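Local coordinates for protein putative 2,5-diketo-D-gluconic acid reductase B (Sinorhizobium meliloti, PDB 3UP8) that probably reduces small carbonyl compounds such as methylglyoxal with NADPH, as a member of the aldo/keto reductase family, at residues A[93-98]-A[126-131]; A[122-127]-A[175-180]. All coordinates share one frame; numbering follows the deposited sequence.

Contact 1: A[93-98]-A[126-131]; sequences TTKVWV and LLHWPG. With ACT (acetate ion), chain C.
Lys95 lays its aliphatic chain over one face of the His128 imidazole: CD stands 3.6 Å from the ring centroid and almost on the ring normal, a CH-pi contact. The opposite face receives the edge of Trp97, whose six-membered ring meets the imidazole in an offset edge-to-face pair with planes at 81°. With its CG anti to the backbone N (chi1 -177°), Trp97 swings an indole that starts out away from 126-131 back over His128, and its CZ3 also comes to 3.9 Å from Trp129 CD1. Both imidazole nitrogens are engaged: NE2 donates to OXT of an acetate at 2.7 Å, and ND1 pairs at 2.8 Å with a water lying in the ring plane, which in turn donates to Lys95 O. Were the imidazole cut back to an alanine, the acetate would probably lose this donor, and a gap would be likely to open between the Lys95 chain and the Trp97 edge.

The Lys95 chain runs extended until chi4 (73°), where the bend turns NZ to Asp65, in a salt bridge, and to Tyr70 OH, the predicted proton donor, whose pKa Lys95 is predicted to lower. Tyr70 and His128, a predicted substrate-binding residue, both hold the acetate, probably from the crystallisation liquor. Backbone hydrogen bonds join the parallel strands: Leu126 N to Thr94 O, Val96 N to Leu126 O (2.8 Å) and, just past the strand end, a longer one from His128 N to Val96 O (3.3 Å). The two strands belong to a beta-alpha-beta unit: Val96 and Leu127 face Phe106 of the connecting helix 103-117, while Lys95 and Leu126 face the barrel interior, against Gln180 of strand 176-182.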
ATOM      1  N   THR A  93      -1.903   1.695  -8.566  1.00 12.25           N
ATOM      2  CA  THR A  93      -0.861   0.715  -8.313  1.00 12.43           C
ATOM      3  C   THR A  93      -1.352  -0.681  -8.642  1.00 12.78           C
ATOM      4  O   THR A  93      -2.458  -1.045  -8.247  1.00 12.95           O
ATOM      5  CB  THR A  93      -0.514   0.728  -6.815  1.00 12.69           C
ATOM      6  OG1 THR A  93      -0.037   2.030  -6.471  1.00 13.68           O
ATOM      7  CG2 THR A  93       0.544  -0.350  -6.451  1.00 12.94           C
ATOM      8  N   THR A  94      -0.547  -1.458  -9.367  1.00 11.80           N
ATOM      9  CA  THR A  94      -0.766  -2.912  -9.398  1.00 12.49           C
ATOM     10  C   THR A  94       0.525  -3.662  -9.068  1.00 12.46           C
ATOM     11  O   THR A  94       1.571  -3.044  -8.828  1.00 12.43           O
ATOM     12  CB  THR A  94      -1.497  -3.415 -10.693  1.00 12.20           C
ATOM     13  OG1 THR A  94      -1.979  -4.752 -10.481  1.00 12.17           O
ATOM     14  CG2 THR A  94      -0.585  -3.355 -11.940  1.00 13.56           C
ATOM     15  N   LYS A  95       0.437  -4.987  -9.011  1.00 13.03           N
ATOM     16  CA  LYS A  95       1.547  -5.819  -8.561  1.00 13.42           C
ATOM     17  C   LYS A  95       1.685  -7.027  -9.475  1.00 13.45           C
ATOM     18  O   LYS A  95       0.693  -7.669  -9.830  1.00 12.81           O
ATOM     19  CB  LYS A  95       1.306  -6.302  -7.123  1.00 13.55           C
ATOM     20  CG  LYS A  95       0.905  -5.190  -6.144  1.00 14.70           C
ATOM     21  CD  LYS A  95       0.750  -5.708  -4.716  1.00 14.01           C
ATOM     22  CE  LYS A  95       0.117  -4.664  -3.797  1.00 14.54           C
ATOM     23  NZ  LYS A  95      -1.360  -4.451  -4.040  1.00 12.37           N
ATOM     24  N   VAL A  96       2.922  -7.333  -9.845  1.00 13.14           N
ATOM     25  CA  VAL A  96       3.221  -8.548 -10.613  1.00 12.26           C
ATOM     26  C   VAL A  96       3.238  -9.781  -9.708  1.00 12.91           C
ATOM     27  O   VAL A  96       3.983  -9.831  -8.731  1.00 12.98           O
ATOM     28  CB  VAL A  96       4.565  -8.411 -11.350  1.00 12.21           C
ATOM     29  CG1 VAL A  96       4.856  -9.646 -12.182  1.00 10.70           C
ATOM     30  CG2 VAL A  96       4.552  -7.162 -12.196  1.00 10.77           C
ATOM     31  N   TRP A  97       2.396 -10.755 -10.042  1.00 13.00           N
ATOM     32  CA  TRP A  97       2.297 -12.005  -9.306  1.00 13.81           C
ATOM     33  C   TRP A  97       3.521 -12.862  -9.604  1.00 14.19           C
ATOM     34  O   TRP A  97       4.075 -12.824 -10.710  1.00 14.04           O
ATOM     35  CB  TRP A  97       1.021 -12.769  -9.687  1.00 14.50           C
ATOM     36  CG  TRP A  97       0.834 -14.053  -8.893  1.00 14.71           C
ATOM     37  CD1 TRP A  97       0.685 -15.316  -9.395  1.00 16.85           C
ATOM     38  CD2 TRP A  97       0.805 -14.179  -7.468  1.00 15.10           C
ATOM     39  NE1 TRP A  97       0.553 -16.220  -8.368  1.00 16.58           N
ATOM     40  CE2 TRP A  97       0.630 -15.550  -7.174  1.00 16.28           C
ATOM     41  CE3 TRP A  97       0.907 -13.263  -6.405  1.00 16.78           C
ATOM     42  CZ2 TRP A  97       0.551 -16.031  -5.864  1.00 17.72           C
ATOM     43  CZ3 TRP A  97       0.825 -13.744  -5.093  1.00 18.47           C
ATOM     44  CH2 TRP A  97       0.649 -15.115  -4.839  1.00 17.55           C
ATOM     45  N   VAL A  98       3.944 -13.627  -8.604  1.00 14.70           N
ATOM     46  CA  VAL A  98       5.194 -14.383  -8.683  1.00 14.96           C
ATOM     47  C   VAL A  98       5.226 -15.387  -9.854  1.00 15.92           C
ATOM     48  O   VAL A  98       6.297 -15.720 -10.325  1.00 14.91           O
ATOM     49  CB  VAL A  98       5.520 -15.106  -7.348  1.00 15.47           C
ATOM     50  CG1 VAL A  98       5.601 -14.099  -6.171  1.00 13.60           C
ATOM     51  CG2 VAL A  98       4.506 -16.205  -7.035  1.00 16.51           C
ATOM     52  N   LEU A 126       4.609  -3.028  -8.484  1.00 11.02           N
ATOM     53  CA  LEU A 126       5.399  -3.693  -7.448  1.00 11.74           C
ATOM     54  C   LEU A 126       5.623  -5.154  -7.786  1.00 11.55           C
ATOM     55  O   LEU A 126       4.807  -5.804  -8.442  1.00 11.87           O
ATOM     56  CB  LEU A 126       4.694  -3.596  -6.087  1.00 10.84           C
ATOM     57  CG  LEU A 126       4.119  -2.256  -5.621  1.00 11.51           C
ATOM     58  CD1 LEU A 126       3.468  -2.425  -4.248  1.00 12.81           C
ATOM     59  CD2 LEU A 126       5.190  -1.168  -5.558  1.00 12.01           C
ATOM     60  N   LEU A 127       6.751  -5.664  -7.325  1.00 12.25           N
ATOM     61  CA  LEU A 127       6.942  -7.090  -7.185  1.00 12.37           C
ATOM     62  C   LEU A 127       6.189  -7.469  -5.918  1.00 12.81           C
ATOM     63  O   LEU A 127       6.462  -6.932  -4.827  1.00 12.68           O
ATOM     64  CB  LEU A 127       8.444  -7.431  -7.062  1.00 12.05           C
ATOM     65  CG  LEU A 127       9.341  -6.873  -8.175  1.00 13.63           C
ATOM     66  CD1 LEU A 127      10.833  -7.073  -7.868  1.00 13.44           C
ATOM     67  CD2 LEU A 127       8.976  -7.480  -9.556  1.00 12.06           C
ATOM     68  N   HIS A 128       5.250  -8.400  -6.063  1.00 12.70           N
ATOM     69  CA  HIS A 128       4.304  -8.700  -4.980  1.00 13.86           C
ATOM     70  C   HIS A 128       4.948  -9.392  -3.775  1.00 13.59           C
ATOM     71  O   HIS A 128       4.648  -9.058  -2.633  1.00 13.99           O
ATOM     72  CB  HIS A 128       3.120  -9.525  -5.524  1.00 13.52           C
ATOM     73  CG  HIS A 128       1.860  -9.368  -4.734  1.00 14.78           C
ATOM     74  ND1 HIS A 128       0.609  -9.538  -5.291  1.00 14.10           N
ATOM     75  CD2 HIS A 128       1.651  -9.044  -3.433  1.00 15.04           C
ATOM     76  CE1 HIS A 128      -0.313  -9.337  -4.367  1.00 14.35           C
ATOM     77  NE2 HIS A 128       0.290  -9.029  -3.233  1.00 13.91           N
ATOM     78  N   TRP A 129       5.847 -10.340  -4.042  1.00 14.31           N
ATOM     79  CA  TRP A 129       6.530 -11.099  -3.008  1.00 14.16           C
ATOM     80  C   TRP A 129       7.969 -11.336  -3.448  1.00 14.78           C
ATOM     81  O   TRP A 129       8.221 -11.446  -4.645  1.00 15.35           O
ATOM     82  CB  TRP A 129       5.833 -12.444  -2.759  1.00 13.45           C
ATOM     83  CG  TRP A 129       4.532 -12.291  -2.029  1.00 14.38           C
ATOM     84  CD1 TRP A 129       3.304 -12.125  -2.583  1.00 13.44           C
ATOM     85  CD2 TRP A 129       4.345 -12.251  -0.610  1.00 12.94           C
ATOM     86  NE1 TRP A 129       2.353 -11.989  -1.598  1.00 12.52           N
ATOM     87  CE2 TRP A 129       2.973 -12.054  -0.378  1.00 13.56           C
ATOM     88  CE3 TRP A 129       5.211 -12.364   0.488  1.00 14.41           C
ATOM     89  CZ2 TRP A 129       2.438 -11.970   0.907  1.00 13.72           C
ATOM     90  CZ3 TRP A 129       4.673 -12.282   1.772  1.00 14.08           C
ATOM     91  CH2 TRP A 129       3.302 -12.070   1.963  1.00 12.68           C
ATOM     92  N   PRO A 130       8.913 -11.431  -2.487  1.00 14.93           N
ATOM     93  CA  PRO A 130      10.337 -11.676  -2.808  1.00 15.31           C
ATOM     94  C   PRO A 130      10.688 -13.123  -3.169  1.00 16.11           C
ATOM     95  O   PRO A 130      11.625 -13.345  -3.951  1.00 16.04           O
ATOM     96  CB  PRO A 130      11.059 -11.283  -1.518  1.00 15.16           C
ATOM     97  CG  PRO A 130      10.060 -11.578  -0.447  1.00 15.66           C
ATOM     98  CD  PRO A 130       8.720 -11.179  -1.046  1.00 14.37           C
ATOM     99  N   GLY A 131       9.947 -14.082  -2.608  1.00 16.55           N
ATOM    100  CA  GLY A 131      10.203 -15.515  -2.818  1.00 17.36           C
ATOM    101  C   GLY A 131       9.914 -16.011  -4.219  1.00 17.92           C
ATOM    102  O   GLY A 131       8.774 -15.975  -4.686  1.00 16.95           O
TER
HETATM  103  C   ACT C 276      -1.479  -8.568  -0.168  1.00 26.00           C
HETATM  104  O   ACT C 276      -1.792  -7.369  -0.335  1.00 26.56           O
HETATM  105  OXT ACT C 276      -1.512  -9.271  -1.186  1.00 26.28           O
HETATM  106  CH3 ACT C 276      -1.083  -9.143   1.155  1.00 26.12           C
HETATM  107  O   HOH W   1      -0.332 -10.117  -7.914  1.00 12.73           O

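Contact 2: A[122-127]-A[175-180]; sequences VDLLLL and PIATNQ
Strands 124-127 and 176-180 run in broadly the same direction at 46° to each other, with their axes 8.4 Å apart at closest approach, too far for backbone pairing. They are alternate strands of the parallel eight-stranded TIM barrel, with strand 152-158 between them in the sheet, and they meet through side chains that point into the barrel interior.

Leu124 enters with CG anti to its own backbone N (chi1 -174°), which carries both methyls toward strand 176-180. There the branches part: CD1 touches the CB of Ala177 at 4.1 Å, while CD2 meets the methyl of Thr178. Leu126 takes a different first torsion, its CG anti to the carbonyl carbon, and sends its CD2 to that same methyl. Thr178 CG2 is thus shared, 3.9 Å from CD2 of Leu124 and equally far from CD2 of Leu126; the Leu124 side chain crosses the threonine at about a right angle, that of Leu126 more obliquely. The threonine turns its two branches to different uses, since OG1 is hydrogen-bonded to the hydroxyls of Ser202 and Thr204 on the next strand, 202-206, while the methyl meets the two leucines.

Around this apolar patch, His154 of the intervening strand and Phe91 and Thr93 of strand 91-96 touch Leu124. Toward the C-terminal end of 175-180 the packing nears the predicted catalytic residues: the side chain of Gln180 also touches Lys95. Here the other methyl of Leu126, CD1, lies against the aliphatic base of Gln180, 3.8 Å from its CB.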
ATOM      1  N   VAL A 122       0.342   2.327 -15.421  1.00 13.06           N
ATOM      2  CA  VAL A 122       0.052   2.447 -14.010  1.00 13.28           C
ATOM      3  C   VAL A 122       1.024   3.453 -13.405  1.00 13.77           C
ATOM      4  O   VAL A 122       2.108   3.681 -13.934  1.00 13.49           O
ATOM      5  CB  VAL A 122       0.135   1.112 -13.255  1.00 13.46           C
ATOM      6  CG1 VAL A 122      -0.982   0.171 -13.718  1.00 14.45           C
ATOM      7  CG2 VAL A 122       1.518   0.447 -13.413  1.00 12.54           C
ATOM      8  N   ASP A 123       0.627   4.055 -12.295  1.00 13.39           N
ATOM      9  CA  ASP A 123       1.531   4.943 -11.602  1.00 13.75           C
ATOM     10  C   ASP A 123       2.630   4.161 -10.897  1.00 13.10           C
ATOM     11  O   ASP A 123       3.761   4.629 -10.848  1.00 13.60           O
ATOM     12  CB  ASP A 123       0.766   5.836 -10.637  1.00 13.36           C
ATOM     13  CG  ASP A 123      -0.230   6.737 -11.368  1.00 15.31           C
ATOM     14  OD1 ASP A 123       0.151   7.865 -11.709  1.00 15.01           O
ATOM     15  OD2 ASP A 123      -1.362   6.300 -11.647  1.00 15.56           O
ATOM     16  N   LEU A 124       2.300   2.968 -10.401  1.00 12.65           N
ATOM     17  CA  LEU A 124       3.214   2.186  -9.573  1.00 11.67           C
ATOM     18  C   LEU A 124       3.057   0.697  -9.844  1.00 11.73           C
ATOM     19  O   LEU A 124       1.928   0.180  -9.878  1.00 11.51           O
ATOM     20  CB  LEU A 124       2.950   2.459  -8.080  1.00 10.66           C
ATOM     21  CG  LEU A 124       3.882   1.845  -7.023  1.00 10.17           C
ATOM     22  CD1 LEU A 124       5.389   2.146  -7.293  1.00  8.11           C
ATOM     23  CD2 LEU A 124       3.470   2.289  -5.570  1.00  8.54           C
ATOM     24  N   LEU A 125       4.185   0.015 -10.049  1.00 10.51           N
ATOM     25  CA  LEU A 125       4.178  -1.432 -10.241  1.00 10.50           C
ATOM     26  C   LEU A 125       5.124  -2.061  -9.237  1.00 10.97           C
ATOM     27  O   LEU A 125       6.288  -1.662  -9.143  1.00 10.69           O
ATOM     28  CB  LEU A 125       4.590  -1.816 -11.667  1.00 10.79           C
ATOM     29  CG  LEU A 125       4.537  -3.306 -12.031  1.00 11.70           C
ATOM     30  CD1 LEU A 125       3.087  -3.797 -12.059  1.00  9.37           C
ATOM     31  CD2 LEU A 125       5.217  -3.604 -13.374  1.00 10.19           C
ATOM     32  N   LEU A 126       4.609  -3.028  -8.484  1.00 11.02           N
ATOM     33  CA  LEU A 126       5.399  -3.693  -7.448  1.00 11.74           C
ATOM     34  C   LEU A 126       5.623  -5.154  -7.786  1.00 11.55           C
ATOM     35  O   LEU A 126       4.807  -5.804  -8.442  1.00 11.87           O
ATOM     36  CB  LEU A 126       4.694  -3.596  -6.087  1.00 10.84           C
ATOM     37  CG  LEU A 126       4.119  -2.256  -5.621  1.00 11.51           C
ATOM     38  CD1 LEU A 126       3.468  -2.425  -4.248  1.00 12.81           C
ATOM     39  CD2 LEU A 126       5.190  -1.168  -5.558  1.00 12.01           C
ATOM     40  N   LEU A 127       6.751  -5.664  -7.325  1.00 12.25           N
ATOM     41  CA  LEU A 127       6.942  -7.090  -7.185  1.00 12.37           C
ATOM     42  C   LEU A 127       6.189  -7.469  -5.918  1.00 12.81           C
ATOM     43  O   LEU A 127       6.462  -6.932  -4.827  1.00 12.68           O
ATOM     44  CB  LEU A 127       8.444  -7.431  -7.062  1.00 12.05           C
ATOM     45  CG  LEU A 127       9.341  -6.873  -8.175  1.00 13.63           C
ATOM     46  CD1 LEU A 127      10.833  -7.073  -7.868  1.00 13.44           C
ATOM     47  CD2 LEU A 127       8.976  -7.480  -9.556  1.00 12.06           C
ATOM     48  N   PRO A 175      14.927   4.554  -9.186  1.00 16.35           N
ATOM     49  CA  PRO A 175      14.711   4.452  -7.755  1.00 16.25           C
ATOM     50  C   PRO A 175      13.566   3.502  -7.430  1.00 15.71           C
ATOM     51  O   PRO A 175      12.646   3.303  -8.256  1.00 15.61           O
ATOM     52  CB  PRO A 175      14.352   5.882  -7.321  1.00 16.67           C
ATOM     53  CG  PRO A 175      14.728   6.766  -8.459  1.00 18.15           C
ATOM     54  CD  PRO A 175      14.669   5.911  -9.696  1.00 16.31           C
ATOM     55  N   ILE A 176      13.651   2.894  -6.255  1.00 14.03           N
ATOM     56  CA  ILE A 176      12.589   2.034  -5.744  1.00 14.14           C
ATOM     57  C   ILE A 176      11.728   2.940  -4.873  1.00 13.69           C
ATOM     58  O   ILE A 176      12.214   3.510  -3.907  1.00 13.05           O
ATOM     59  CB  ILE A 176      13.147   0.888  -4.894  1.00 13.77           C
ATOM     60  CG1 ILE A 176      14.065  -0.018  -5.731  1.00 14.69           C
ATOM     61  CG2 ILE A 176      12.008   0.101  -4.212  1.00 13.94           C
ATOM     62  CD1 ILE A 176      13.347  -0.817  -6.826  1.00 16.49           C
ATOM     63  N   ALA A 177      10.457   3.088  -5.241  1.00 13.47           N
ATOM     64  CA  ALA A 177       9.589   4.066  -4.606  1.00 12.93           C
ATOM     65  C   ALA A 177       9.145   3.689  -3.190  1.00 13.08           C
ATOM     66  O   ALA A 177       9.107   4.544  -2.296  1.00 13.63           O
ATOM     67  CB  ALA A 177       8.350   4.316  -5.506  1.00 12.92           C
ATOM     68  N   THR A 178       8.778   2.419  -2.992  1.00 12.99           N
ATOM     69  CA  THR A 178       8.119   1.982  -1.771  1.00 12.85           C
ATOM     70  C   THR A 178       8.329   0.491  -1.571  1.00 13.01           C
ATOM     71  O   THR A 178       8.614  -0.243  -2.522  1.00 12.94           O
ATOM     72  CB  THR A 178       6.568   2.310  -1.791  1.00 13.18           C
ATOM     73  OG1 THR A 178       6.033   2.286  -0.458  1.00 13.94           O
ATOM     74  CG2 THR A 178       5.786   1.304  -2.645  1.00 12.54           C
ATOM     75  N   ASN A 179       8.210   0.065  -0.320  1.00 12.69           N
ATOM     76  CA  ASN A 179       8.048  -1.343   0.032  1.00 13.20           C
ATOM     77  C   ASN A 179       6.694  -1.485   0.743  1.00 13.46           C
ATOM     78  O   ASN A 179       6.473  -0.918   1.825  1.00 13.44           O
ATOM     79  CB  ASN A 179       9.207  -1.827   0.927  1.00 12.88           C
ATOM     80  CG  ASN A 179       9.146  -3.331   1.216  1.00 13.85           C
ATOM     81  OD1 ASN A 179       8.475  -4.093   0.515  1.00 13.17           O
ATOM     82  ND2 ASN A 179       9.840  -3.755   2.260  1.00 14.13           N
ATOM     83  N   GLN A 180       5.789  -2.216   0.108  1.00 12.66           N
ATOM     84  CA  GLN A 180       4.477  -2.431   0.653  1.00 12.86           C
ATOM     85  C   GLN A 180       4.511  -3.676   1.525  1.00 12.75           C
ATOM     86  O   GLN A 180       4.832  -4.776   1.061  1.00 12.39           O
ATOM     87  CB  GLN A 180       3.412  -2.554  -0.448  1.00 12.19           C
ATOM     88  CG  GLN A 180       2.018  -2.785   0.135  1.00 12.49           C
ATOM     89  CD  GLN A 180       0.897  -2.735  -0.888  1.00 13.07           C
ATOM     90  OE1 GLN A 180       0.870  -1.870  -1.779  1.00 13.64           O
ATOM     91  NE2 GLN A 180      -0.062  -3.649  -0.745  1.00 11.53           N
TER

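In the fold
Both contacts are buried and use strand 122-127, but they join it to the barrel in different ways. Contact 1 links it to its immediate neighbour, strand 91-96, by backbone hydrogen bonds, and continues past the strand ends into loops with aromatic side chains and the predicted substrate-binding His128. Contact 2 reaches an alternate strand through the interior, with almost wholly apolar chemistry and its centre somewhat nearer the middle of the chain. Leu126 serves both: its backbone pairs in contact 1, and its side chain packs in each. The two also touch directly: Thr94 N lies 3.0 Å from Leu124 O, a probable hydrogen bond extending the ladder toward the N-terminal end of the strands.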